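Local coordinates for homoserine dehydrogenase (Thermoplasma acidophilum, PDB 3ING), which probably catalyses the NADPH-dependent reduction of aspartate semialdehyde to homoserine, a step on the way to threonine and methionine, at residues N123-I128 with L221-F226; I175-R180 with V192-K197. All coordinates share one frame; numbering follows the deposited sequence.

Contact 1: residues N123-I128 with L221-F226; sequences NKWHDI and LVNHIF. With EDO (1,2-ethanediol), chain I.
Trp125 lays one face of its indole against the side chain of Asn223, and this pair makes up most of the contact. The apolar part is a CH-pi interaction: Asn223 CB stands 3.5 Å from the centroid of the six-membered ring of Trp125, only 9° off the ring normal. Nearer the root of the indole, Asn223 ND2 lies over the ring, 3.4 Å from Trp125 CG, with the amide plane steeply inclined to the ring, 66° apart. CG of Trp125 is anti to the backbone N (chi1 -178°), which carries the indole across to the other helix, where its far corner, CH2, comes 3.9 Å from His224 N.

The polar link is indirect. One water accepts a weak hydrogen bond from Trp125 NE1 at 3.1 Å and donates one to Asn223 O at 3.1 Å. Asn223 OD1 is taken up by Thr228 OG1 and Tyr230 N, which helps to fix the amide on the indole, and His224 ND1 bonds Tyr141 OH.

Helix 119-135, flanked by helix 97-108 through Ile128, thus meets helix 212-226, which packs Leu221 and Val222 on strand 249-258 and Ile225 on helix 152-157.

Contact 2: residues I175-R180 with V192-K197; sequences INYVIR and VDDAIK. With EDO (1,2-ethanediol), chain F.
Tyr177 reaches from helix 173-183 to Asp194 and Ala195 on helix 188-198. Its CB points toward the partner helix, and with CG anti to the backbone N, chi1 -170° swings the ring over to helix 188-198, where its CD2-CE2 side meets Asp194 and Ala195. CD2 of Tyr177 touches the methyl CB of Ala195 at 4.2 Å. One atom farther, Tyr177 CE2 lies 3.9 Å from Ala195 N and 3.7 Å from Asp194 CB. At the end of the ring, Tyr177 OH packs against Asp194 CB at 3.5 Å, a van der Waals approach at the ring edge and near its plane. The two side chains cross at about a right angle, ring and carboxylate planes 70° apart; Asp194 OD2 stays 4.0 Å from Tyr177 OH and instead forms a salt bridge with Arg186. Lys198 adds a cation-pi contact to the ring. Cutting this side chain back to an alanine would probably open a gap between the helices beside Asp194 CB and Ala195 CB, and leave Lys198 without its aromatic partner.

Two successive helices joined by a short link are thus held against each other by the ring of Tyr177, in the part of the enzyme that carries the antiparallel sheet: Asn176 OD1 bonds Leu251 N on strand 249-258. Helix 188-198 leads to the NADPH-binding Gly199, and Ala195 lies near the cofactor without touching it, about 9 Å from side chain to NADPH.

From the N terminus, the chain lays down most of the Rossmann-type sheet, reaches 123-128 on helix 119-135, and adds the edge strand 139-140 afterwards. It then forms strand 164-170 of the antiparallel sheet and arrives at 175-180. Contact 2 closes a short loop of 11 residues onto 192-197. The chain runs on to 221-226, where contact 1 closes a loop of 92 residues, so contact 2 is nested inside it and the two do not cross. Contact 1 ties a helix of the nucleotide-binding part to helix 212-226, which packs on the antiparallel sheet; contact 2 joins neighbouring helices within that second part of the fold. Their centres lie 28 Å apart.

Contact 1: residues N123-I128 with L221-F226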
ATOM      1  N   ASN A 123       8.057 -20.079 -13.525  1.00 23.67           N
ATOM      2  CA  ASN A 123       8.591 -21.362 -13.925  1.00 24.19           C
ATOM      3  C   ASN A 123       9.728 -21.882 -13.064  1.00 23.53           C
ATOM      4  O   ASN A 123       9.885 -23.098 -12.901  1.00 22.84           O
ATOM      5  CB  ASN A 123       9.090 -21.244 -15.377  1.00 25.65           C
ATOM      6  CG  ASN A 123       7.953 -21.112 -16.380  1.00 22.73           C
ATOM      7  OD1 ASN A 123       7.207 -22.054 -16.576  1.00 22.99           O
ATOM      8  ND2 ASN A 123       7.853 -19.973 -17.045  1.00 23.14           N
ATOM      9  N   LYS A 124      10.532 -20.974 -12.524  1.00 22.23           N
ATOM     10  CA  LYS A 124      11.794 -21.309 -11.882  1.00 21.41           C
ATOM     11  C   LYS A 124      11.968 -20.626 -10.507  1.00 22.96           C
ATOM     12  O   LYS A 124      13.080 -20.261 -10.111  1.00 21.11           O
ATOM     13  CB  LYS A 124      12.952 -20.908 -12.812  1.00 23.80           C
ATOM     14  CG  LYS A 124      12.949 -21.562 -14.215  1.00 23.11           C
ATOM     15  CD  LYS A 124      14.092 -22.489 -14.493  1.00 37.54           C
ATOM     16  CE  LYS A 124      14.479 -23.344 -13.313  1.00 38.41           C
ATOM     17  NZ  LYS A 124      14.958 -24.682 -13.682  1.00 35.10           N
ATOM     18  N   TRP A 125      10.881 -20.528  -9.760  1.00 20.26           N
ATOM     19  CA  TRP A 125      10.882 -19.864  -8.450  1.00 19.66           C
ATOM     20  C   TRP A 125      11.939 -20.473  -7.560  1.00 19.24           C
ATOM     21  O   TRP A 125      12.731 -19.769  -6.947  1.00 20.40           O
ATOM     22  CB  TRP A 125       9.521 -20.045  -7.780  1.00 21.98           C
ATOM     23  CG  TRP A 125       9.397 -19.377  -6.474  1.00 20.09           C
ATOM     24  CD1 TRP A 125       9.824 -19.844  -5.258  1.00 26.67           C
ATOM     25  CD2 TRP A 125       8.825 -18.086  -6.232  1.00 22.48           C
ATOM     26  NE1 TRP A 125       9.533 -18.926  -4.287  1.00 24.92           N
ATOM     27  CE2 TRP A 125       8.920 -17.841  -4.859  1.00 23.53           C
ATOM     28  CE3 TRP A 125       8.243 -17.112  -7.057  1.00 25.12           C
ATOM     29  CZ2 TRP A 125       8.475 -16.658  -4.280  1.00 24.25           C
ATOM     30  CZ3 TRP A 125       7.788 -15.937  -6.483  1.00 24.02           C
ATOM     31  CH2 TRP A 125       7.909 -15.723  -5.100  1.00 23.29           C
ATOM     32  N   HIS A 126      11.956 -21.793  -7.498  1.00 19.86           N
ATOM     33  CA  HIS A 126      12.880 -22.498  -6.612  1.00 21.67           C
ATOM     34  C   HIS A 126      14.342 -22.174  -6.915  1.00 23.10           C
ATOM     35  O   HIS A 126      15.095 -21.800  -6.022  1.00 23.03           O
ATOM     36  CB  HIS A 126      12.659 -24.018  -6.658  1.00 18.85           C
ATOM     37  CG  HIS A 126      13.720 -24.785  -5.927  1.00 20.40           C
ATOM     38  ND1 HIS A 126      13.657 -25.030  -4.567  1.00 24.25           N
ATOM     39  CD2 HIS A 126      14.896 -25.304  -6.351  1.00 27.13           C
ATOM     40  CE1 HIS A 126      14.746 -25.683  -4.191  1.00 25.17           C
ATOM     41  NE2 HIS A 126      15.531 -25.836  -5.247  1.00 24.13           N
ATOM     42  N   ASP A 127      14.741 -22.330  -8.178  1.00 23.60           N
ATOM     43  CA  ASP A 127      16.117 -22.102  -8.551  1.00 21.73           C
ATOM     44  C   ASP A 127      16.482 -20.645  -8.435  1.00 21.26           C
ATOM     45  O   ASP A 127      17.570 -20.312  -7.995  1.00 17.78           O
ATOM     46  CB  ASP A 127      16.376 -22.589  -9.974  1.00 24.39           C
ATOM     47  CG  ASP A 127      16.280 -24.098 -10.084  1.00 30.70           C
ATOM     48  OD1 ASP A 127      16.791 -24.749  -9.165  1.00 26.68           O
ATOM     49  OD2 ASP A 127      15.681 -24.601 -11.062  1.00 30.79           O
ATOM     50  N   ILE A 128      15.569 -19.763  -8.811  1.00 20.50           N
ATOM     51  CA  ILE A 128      15.838 -18.345  -8.636  1.00 20.95           C
ATOM     52  C   ILE A 128      16.022 -17.986  -7.164  1.00 23.68           C
ATOM     53  O   ILE A 128      16.952 -17.254  -6.824  1.00 20.99           O
ATOM     54  CB  ILE A 128      14.733 -17.472  -9.241  1.00 20.72           C
ATOM     55  CG1 ILE A 128      14.761 -17.599 -10.766  1.00 20.31           C
ATOM     56  CG2 ILE A 128      14.885 -16.001  -8.744  1.00 16.57           C
ATOM     57  CD1 ILE A 128      13.533 -17.002 -11.467  1.00 18.25           C
ATOM     58  N   LEU A 221       1.897 -15.028  -7.015  1.00 22.62           N
ATOM     59  CA  LEU A 221       1.036 -14.688  -5.866  1.00 21.45           C
ATOM     60  C   LEU A 221       0.996 -15.791  -4.815  1.00 23.08           C
ATOM     61  O   LEU A 221       1.220 -15.526  -3.639  1.00 23.35           O
ATOM     62  CB  LEU A 221      -0.403 -14.364  -6.320  1.00 20.41           C
ATOM     63  CG  LEU A 221      -0.671 -13.036  -7.006  1.00 21.79           C
ATOM     64  CD1 LEU A 221      -2.032 -13.099  -7.728  1.00 16.56           C
ATOM     65  CD2 LEU A 221      -0.607 -11.883  -6.011  1.00 19.51           C
ATOM     66  N   VAL A 222       0.684 -17.010  -5.224  1.00 22.70           N
ATOM     67  CA  VAL A 222       0.584 -18.118  -4.266  1.00 21.52           C
ATOM     68  C   VAL A 222       1.943 -18.354  -3.603  1.00 22.19           C
ATOM     69  O   VAL A 222       2.016 -18.524  -2.395  1.00 22.05           O
ATOM     70  CB  VAL A 222      -0.018 -19.412  -4.885  1.00 21.32           C
ATOM     71  CG1 VAL A 222       1.000 -20.145  -5.839  1.00 19.21           C
ATOM     72  CG2 VAL A 222      -0.541 -20.370  -3.746  1.00 21.52           C
ATOM     73  N   ASN A 223       3.040 -18.321  -4.371  1.00 23.86           N
ATOM     74  CA  ASN A 223       4.391 -18.534  -3.777  1.00 22.81           C
ATOM     75  C   ASN A 223       4.779 -17.391  -2.829  1.00 23.86           C
ATOM     76  O   ASN A 223       5.318 -17.612  -1.757  1.00 22.03           O
ATOM     77  CB  ASN A 223       5.470 -18.705  -4.861  1.00 20.75           C
ATOM     78  CG  ASN A 223       5.294 -19.957  -5.677  1.00 21.14           C
ATOM     79  OD1 ASN A 223       4.542 -20.865  -5.304  1.00 19.96           O
ATOM     80  ND2 ASN A 223       6.067 -20.057  -6.760  1.00 21.05           N
ATOM     81  N   HIS A 224       4.522 -16.155  -3.236  1.00 20.40           N
ATOM     82  CA  HIS A 224       4.752 -15.032  -2.348  1.00 20.60           C
ATOM     83  C   HIS A 224       3.939 -15.105  -1.030  1.00 22.64           C
ATOM     84  O   HIS A 224       4.479 -14.958   0.031  1.00 21.86           O
ATOM     85  CB  HIS A 224       4.371 -13.720  -3.007  1.00 20.89           C
ATOM     86  CG  HIS A 224       4.706 -12.535  -2.167  1.00 24.59           C
ATOM     87  ND1 HIS A 224       5.850 -11.791  -2.364  1.00 25.82           N
ATOM     88  CD2 HIS A 224       4.083 -11.983  -1.100  1.00 29.02           C
ATOM     89  CE1 HIS A 224       5.906 -10.820  -1.468  1.00 32.54           C
ATOM     90  NE2 HIS A 224       4.855 -10.921  -0.683  1.00 23.53           N
ATOM     91  N   ILE A 225       2.632 -15.293  -1.124  1.00 20.84           N
ATOM     92  CA  ILE A 225       1.781 -15.204   0.030  1.00 20.85           C
ATOM     93  C   ILE A 225       1.912 -16.437   0.893  1.00 22.63           C
ATOM     94  O   ILE A 225       2.015 -16.292   2.130  1.00 20.80           O
ATOM     95  CB  ILE A 225       0.333 -15.006  -0.366  1.00 20.36           C
ATOM     96  CG1 ILE A 225       0.198 -13.666  -1.106  1.00 19.66           C
ATOM     97  CG2 ILE A 225      -0.580 -15.085   0.881  1.00 22.28           C
ATOM     98  CD1 ILE A 225      -1.136 -13.431  -1.802  1.00 21.04           C
ATOM     99  N   PHE A 226       1.880 -17.637   0.287  1.00 21.79           N
ATOM    100  CA  PHE A 226       1.871 -18.853   1.110  1.00 20.33           C
ATOM    101  C   PHE A 226       3.188 -19.600   1.220  1.00 21.84           C
ATOM    102  O   PHE A 226       3.266 -20.625   1.883  1.00 21.93           O
ATOM    103  CB  PHE A 226       0.740 -19.764   0.644  1.00 26.43           C
ATOM    104  CG  PHE A 226      -0.627 -19.155   0.873  1.00 24.45           C
ATOM    105  CD1 PHE A 226      -1.115 -19.011   2.154  1.00 27.95           C
ATOM    106  CD2 PHE A 226      -1.383 -18.685  -0.182  1.00 23.84           C
ATOM    107  CE1 PHE A 226      -2.352 -18.431   2.380  1.00 27.12           C
ATOM    108  CE2 PHE A 226      -2.629 -18.112   0.044  1.00 25.85           C
ATOM    109  CZ  PHE A 226      -3.101 -17.990   1.326  1.00 25.94           C
TER
HETATM  110  C1  EDO I 332       0.385 -15.589   5.310  1.00 42.14           C
HETATM  111  O1  EDO I 332      -0.613 -16.507   4.787  1.00 41.54           O
HETATM  112  C2  EDO I 332       0.405 -14.207   4.642  1.00 40.22           C
HETATM  113  O2  EDO I 332       1.534 -13.923   3.738  1.00 45.33           O
HETATM  114  O   HOH W   1       7.992 -19.224  -1.581  1.00 33.86           O

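Contact 2: residues I175-R180 with V192-K197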
ATOM      1  N   ILE A 175      -6.654  -9.927 -21.263  1.00 22.22           N
ATOM      2  CA  ILE A 175      -7.757 -10.920 -21.294  1.00 21.89           C
ATOM      3  C   ILE A 175      -9.036 -10.294 -20.762  1.00 21.30           C
ATOM      4  O   ILE A 175     -10.117 -10.516 -21.284  1.00 21.19           O
ATOM      5  CB  ILE A 175      -7.383 -12.243 -20.547  1.00 25.96           C
ATOM      6  CG1 ILE A 175      -8.431 -13.341 -20.813  1.00 25.55           C
ATOM      7  CG2 ILE A 175      -7.111 -11.990 -19.057  1.00 24.13           C
ATOM      8  CD1 ILE A 175      -7.953 -14.782 -20.558  1.00 25.68           C
ATOM      9  N   ASN A 176      -8.920  -9.450 -19.748  1.00 22.55           N
ATOM     10  CA  ASN A 176     -10.096  -8.837 -19.178  1.00 19.88           C
ATOM     11  C   ASN A 176     -10.707  -7.766 -20.095  1.00 20.13           C
ATOM     12  O   ASN A 176     -11.916  -7.669 -20.262  1.00 20.01           O
ATOM     13  CB  ASN A 176      -9.782  -8.311 -17.779  1.00 21.86           C
ATOM     14  CG  ASN A 176     -10.081  -9.335 -16.721  1.00 24.54           C
ATOM     15  OD1 ASN A 176     -11.256  -9.630 -16.460  1.00 25.79           O
ATOM     16  ND2 ASN A 176      -9.024  -9.928 -16.125  1.00 24.35           N
ATOM     17  N   TYR A 177      -9.834  -6.992 -20.719  1.00 21.90           N
ATOM     18  CA  TYR A 177     -10.210  -5.961 -21.663  1.00 22.92           C
ATOM     19  C   TYR A 177     -10.915  -6.620 -22.817  1.00 22.12           C
ATOM     20  O   TYR A 177     -11.970  -6.136 -23.315  1.00 22.02           O
ATOM     21  CB  TYR A 177      -8.921  -5.269 -22.124  1.00 24.32           C
ATOM     22  CG  TYR A 177      -9.073  -4.011 -22.929  1.00 28.52           C
ATOM     23  CD1 TYR A 177      -9.537  -2.854 -22.343  1.00 29.55           C
ATOM     24  CD2 TYR A 177      -8.686  -3.957 -24.264  1.00 27.92           C
ATOM     25  CE1 TYR A 177      -9.659  -1.674 -23.069  1.00 32.19           C
ATOM     26  CE2 TYR A 177      -8.804  -2.791 -24.992  1.00 34.18           C
ATOM     27  CZ  TYR A 177      -9.286  -1.648 -24.380  1.00 31.90           C
ATOM     28  OH  TYR A 177      -9.383  -0.443 -25.037  1.00 33.99           O
ATOM     29  N   VAL A 178     -10.350  -7.742 -23.267  1.00 21.22           N
ATOM     30  CA  VAL A 178     -10.947  -8.505 -24.399  1.00 21.61           C
ATOM     31  C   VAL A 178     -12.330  -9.006 -24.056  1.00 20.10           C
ATOM     32  O   VAL A 178     -13.264  -8.808 -24.795  1.00 22.05           O
ATOM     33  CB  VAL A 178     -10.062  -9.709 -24.833  1.00 22.30           C
ATOM     34  CG1 VAL A 178     -10.854 -10.709 -25.655  1.00 20.02           C
ATOM     35  CG2 VAL A 178      -8.827  -9.202 -25.617  1.00 23.25           C
ATOM     36  N   ILE A 179     -12.467  -9.678 -22.928  1.00 21.06           N
ATOM     37  CA  ILE A 179     -13.771 -10.197 -22.486  1.00 23.33           C
ATOM     38  C   ILE A 179     -14.786  -9.060 -22.364  1.00 23.98           C
ATOM     39  O   ILE A 179     -15.893  -9.141 -22.872  1.00 26.55           O
ATOM     40  CB  ILE A 179     -13.604 -10.935 -21.108  1.00 25.07           C
ATOM     41  CG1 ILE A 179     -12.834 -12.249 -21.290  1.00 27.90           C
ATOM     42  CG2 ILE A 179     -14.944 -11.215 -20.453  1.00 29.74           C
ATOM     43  CD1 ILE A 179     -12.412 -12.892 -19.967  1.00 24.39           C
ATOM     44  N   ARG A 180     -14.400  -7.974 -21.699  1.00 25.42           N
ATOM     45  CA  ARG A 180     -15.356  -6.871 -21.500  1.00 25.59           C
ATOM     46  C   ARG A 180     -15.807  -6.203 -22.802  1.00 27.10           C
ATOM     47  O   ARG A 180     -16.978  -5.843 -22.967  1.00 28.75           O
ATOM     48  CB  ARG A 180     -14.769  -5.849 -20.544  1.00 24.52           C
ATOM     49  CG  ARG A 180     -14.595  -6.434 -19.160  1.00 28.16           C
ATOM     50  CD  ARG A 180     -14.046  -5.438 -18.188  1.00 29.52           C
ATOM     51  NE  ARG A 180     -14.977  -4.349 -17.937  1.00 35.92           N
ATOM     52  CZ  ARG A 180     -14.830  -3.426 -16.990  1.00 33.96           C
ATOM     53  NH1 ARG A 180     -13.794  -3.440 -16.179  1.00 37.07           N
ATOM     54  NH2 ARG A 180     -15.747  -2.497 -16.850  1.00 38.46           N
ATOM     55  N   VAL A 192      -7.952  -6.280 -29.654  1.00 18.40           N
ATOM     56  CA  VAL A 192      -6.488  -6.516 -29.618  1.00 21.40           C
ATOM     57  C   VAL A 192      -5.729  -5.268 -30.122  1.00 23.57           C
ATOM     58  O   VAL A 192      -4.695  -4.874 -29.546  1.00 23.94           O
ATOM     59  CB  VAL A 192      -6.066  -7.777 -30.441  1.00 22.45           C
ATOM     60  CG1 VAL A 192      -4.568  -7.790 -30.719  1.00 22.76           C
ATOM     61  CG2 VAL A 192      -6.541  -9.084 -29.709  1.00 21.81           C
ATOM     62  N   ASP A 193      -6.270  -4.615 -31.154  1.00 24.32           N
ATOM     63  CA  ASP A 193      -5.661  -3.393 -31.717  1.00 23.54           C
ATOM     64  C   ASP A 193      -5.621  -2.319 -30.614  1.00 22.38           C
ATOM     65  O   ASP A 193      -4.587  -1.701 -30.381  1.00 21.25           O
ATOM     66  CB  ASP A 193      -6.476  -2.942 -32.924  1.00 22.35           C
ATOM     67  CG  ASP A 193      -5.971  -1.628 -33.572  1.00 26.85           C
ATOM     68  OD1 ASP A 193      -4.775  -1.399 -33.659  1.00 34.10           O
ATOM     69  OD2 ASP A 193      -6.806  -0.848 -34.054  1.00 43.14           O
ATOM     70  N   ASP A 194      -6.733  -2.126 -29.910  1.00 18.25           N
ATOM     71  CA  ASP A 194      -6.752  -1.185 -28.814  1.00 20.07           C
ATOM     72  C   ASP A 194      -5.794  -1.559 -27.692  1.00 20.42           C
ATOM     73  O   ASP A 194      -5.171  -0.679 -27.132  1.00 22.81           O
ATOM     74  CB  ASP A 194      -8.137  -1.038 -28.214  1.00 21.40           C
ATOM     75  CG  ASP A 194      -9.073  -0.240 -29.098  1.00 26.60           C
ATOM     76  OD1 ASP A 194      -8.573   0.554 -29.914  1.00 33.73           O
ATOM     77  OD2 ASP A 194     -10.290  -0.430 -28.959  1.00 30.18           O
ATOM     78  N   ALA A 195      -5.724  -2.839 -27.322  1.00 22.14           N
ATOM     79  CA  ALA A 195      -4.781  -3.261 -26.264  1.00 21.44           C
ATOM     80  C   ALA A 195      -3.307  -2.961 -26.624  1.00 18.75           C
ATOM     81  O   ALA A 195      -2.517  -2.547 -25.780  1.00 21.60           O
ATOM     82  CB  ALA A 195      -4.965  -4.754 -25.931  1.00 17.98           C
ATOM     83  N   ILE A 196      -2.951  -3.186 -27.889  1.00 22.62           N
ATOM     84  CA  ILE A 196      -1.620  -2.891 -28.398  1.00 23.59           C
ATOM     85  C   ILE A 196      -1.385  -1.387 -28.359  1.00 23.22           C
ATOM     86  O   ILE A 196      -0.330  -0.950 -27.943  1.00 24.00           O
ATOM     87  CB  ILE A 196      -1.407  -3.481 -29.831  1.00 24.00           C
ATOM     88  CG1 ILE A 196      -1.424  -5.021 -29.764  1.00 24.39           C
ATOM     89  CG2 ILE A 196      -0.131  -2.980 -30.435  1.00 20.94           C
ATOM     90  CD1 ILE A 196      -1.348  -5.706 -31.091  1.00 18.22           C
ATOM     91  N   LYS A 197      -2.370  -0.604 -28.785  1.00 23.12           N
ATOM     92  CA  LYS A 197      -2.282   0.854 -28.714  1.00 23.00           C
ATOM     93  C   LYS A 197      -2.085   1.340 -27.288  1.00 23.35           C
ATOM     94  O   LYS A 197      -1.260   2.204 -27.061  1.00 22.21           O
ATOM     95  CB  LYS A 197      -3.525   1.495 -29.329  1.00 23.31           C
ATOM     96  CG  LYS A 197      -3.502   1.490 -30.837  1.00 30.70           C
ATOM     97  CD  LYS A 197      -4.851   1.928 -31.441  1.00 38.95           C
ATOM     98  CE  LYS A 197      -4.728   2.055 -32.969  1.00 52.49           C
ATOM     99  NZ  LYS A 197      -6.023   2.392 -33.650  1.00 61.37           N
TER
HETATM  100  C1  EDO F 329     -10.298  -4.777 -16.608  1.00 65.40           C
HETATM  101  O1  EDO F 329     -11.082  -3.646 -16.198  1.00 68.42           O
HETATM  102  C2  EDO F 329      -9.752  -4.600 -18.028  1.00 65.03           C
HETATM  103  O2  EDO F 329      -8.425  -4.054 -17.981  1.00 64.13           O